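Local coordinates for competence damage-inducible protein A (Enterobacter cloacae subsp. cloacae, PDB 5VU3), which is of unknown function but belongs to the CinA family, whose characterised relatives include nicotinamide mononucleotide deamidases, at residues F83-S87 against E88-T92. Residues are numbered along the deposited sequence; the frame is centred on the assembly and turned at random.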
loop_
_atom_site.group_PDB
_atom_site.type_symbol
_atom_site.label_atom_id
_atom_site.label_comp_id
_atom_site.label_asym_id
_atom_site.label_seq_id
_atom_site.Cartn_x
_atom_site.Cartn_y
_atom_site.Cartn_z
ATOM N N PHE A 83 -1.775 -7.120 24.662
ATOM C CA PHE A 83 -2.398 -7.973 23.662
ATOM C C PHE A 83 -1.570 -8.195 22.403
ATOM O O PHE A 83 -1.975 -9.012 21.566
ATOM C CB PHE A 83 -3.766 -7.399 23.261
ATOM C CG PHE A 83 -4.690 -7.185 24.422
ATOM C CD1 PHE A 83 -5.173 -8.263 25.147
ATOM C CD2 PHE A 83 -5.065 -5.907 24.797
ATOM C CE1 PHE A 83 -6.020 -8.070 26.225
ATOM C CE2 PHE A 83 -5.913 -5.705 25.875
ATOM C CZ PHE A 83 -6.391 -6.787 26.588
ATOM N N THR A 84 -0.422 -7.527 22.261
ATOM C CA THR A 84 0.433 -7.543 21.072
ATOM C C THR A 84 -0.246 -6.881 19.875
ATOM O O THR A 84 -1.436 -6.551 19.918
ATOM C CB THR A 84 0.885 -8.967 20.683
ATOM O OG1 THR A 84 -0.144 -9.624 19.923
ATOM C CG2 THR A 84 1.250 -9.803 21.914
ATOM N N ALA A 85 0.527 -6.663 18.805
ATOM C CA ALA A 85 -0.013 -6.040 17.602
ATOM C C ALA A 85 -1.015 -6.942 16.905
ATOM O O ALA A 85 -1.897 -6.450 16.191
ATOM C CB ALA A 85 1.117 -5.674 16.640
ATOM N N VAL A 86 -0.893 -8.252 17.098
ATOM C CA VAL A 86 -1.795 -9.216 16.446
ATOM C C VAL A 86 -2.880 -9.523 17.475
ATOM O O VAL A 86 -2.836 -10.506 18.217
ATOM C CB VAL A 86 -1.057 -10.467 15.965
ATOM C CG1 VAL A 86 -2.042 -11.504 15.403
ATOM C CG2 VAL A 86 -0.022 -10.083 14.931
ATOM N N SER A 87 -3.871 -8.636 17.528
ATOM C CA SER A 87 -4.988 -8.778 18.450
ATOM C C SER A 87 -6.144 -7.944 17.924
ATOM O O SER A 87 -5.952 -7.003 17.146
ATOM C CB SER A 87 -4.607 -8.334 19.866
ATOM O OG SER A 87 -4.360 -6.939 19.880
ATOM N N GLU A 88 -7.353 -8.301 18.360
ATOM C CA GLU A 88 -8.512 -7.516 17.955
ATOM C C GLU A 88 -8.473 -6.123 18.569
ATOM O O GLU A 88 -8.988 -5.165 17.974
ATOM C CB GLU A 88 -9.796 -8.263 18.317
ATOM C CG GLU A 88 -9.961 -9.533 17.483
ATOM C CD GLU A 88 -11.102 -10.405 17.937
ATOM O OE1 GLU A 88 -10.928 -11.141 18.928
ATOM O OE2 GLU A 88 -12.174 -10.357 17.297
ATOM N N GLN A 89 -7.833 -5.986 19.733
ATOM C CA GLN A 89 -7.686 -4.670 20.350
ATOM C C GLN A 89 -6.842 -3.747 19.480
ATOM O O GLN A 89 -7.197 -2.581 19.267
ATOM C CB GLN A 89 -7.068 -4.810 21.744
ATOM C CG GLN A 89 -7.999 -5.426 22.793
ATOM C CD GLN A 89 -7.963 -6.950 22.805
ATOM O OE1 GLN A 89 -7.357 -7.581 21.934
ATOM N NE2 GLN A 89 -8.613 -7.546 23.800
ATOM N N THR A 90 -5.732 -4.256 18.946
ATOM C CA THR A 90 -4.847 -3.400 18.162
ATOM C C THR A 90 -5.486 -3.000 16.837
ATOM O O THR A 90 -5.395 -1.837 16.435
ATOM C CB THR A 90 -3.498 -4.092 17.937
ATOM O OG1 THR A 90 -2.792 -4.160 19.180
ATOM C CG2 THR A 90 -2.649 -3.316 16.944
ATOM N N VAL A 91 -6.154 -3.935 16.149
ATOM C CA VAL A 91 -6.738 -3.561 14.863
ATOM C C VAL A 91 -7.920 -2.624 15.054
ATOM O O VAL A 91 -8.204 -1.795 14.181
ATOM C CB VAL A 91 -7.132 -4.798 14.038
ATOM C CG1 VAL A 91 -5.882 -5.493 13.503
ATOM C CG2 VAL A 91 -8.002 -5.745 14.848
ATOM N N THR A 92 -8.624 -2.722 16.188
ATOM C CA THR A 92 -9.660 -1.740 16.487
ATOM C C THR A 92 -9.076 -0.333 16.510
ATOM O O THR A 92 -9.633 0.597 15.911
ATOM C CB THR A 92 -10.329 -2.064 17.824
ATOM O OG1 THR A 92 -11.073 -3.282 17.700
ATOM C CG2 THR A 92 -11.280 -0.939 18.229
#
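Between S87 and T90 the chain makes a helix N-cap: the loop that leaves helix 77-83 turns here into helix 88-101. T84 ends helix 77-83 with a positive phi, and S87, extended, starts helix 88-101 by giving its carbonyl O to V91 N in a nearly straight 3.2 Å bond. S87 OG performs the capping. With chi1 at 67°, S87 OG tucks in over its own backbone and accepts from T90 N at 3.2 Å, satisfying an amide of the first helical turn. S87 OG in turn donates to T84 O at 2.9 Å. T90 OG1 donates to that oxygen too, at 2.8 Å, arriving from the opposite face of the carbonyl plane, so two hydroxyls grip T84 O, and the one from T90 ties the loop to the new helix. T90 CG2, the other branch, lies 3.3 Å from A85 O, a carbonyl that also accepts from S111 OG on the central sheet. V91 packs on A109 and S111, and V86 also touches S111, where helix 88-101 lies against strand 106-112. On the side of F83, the Q89 side chain folds back at chi2 (86°) and lays its amide flat over the phenyl ring, the two planes only 4° apart. CG makes a CH-pi contact over the same face, while Q89 OE1 lies 3.5 Å from S87 CB. At the other end of the amide, Q89 NE2 rides 3.5 Å above the plane of the F83 ring, over its centre.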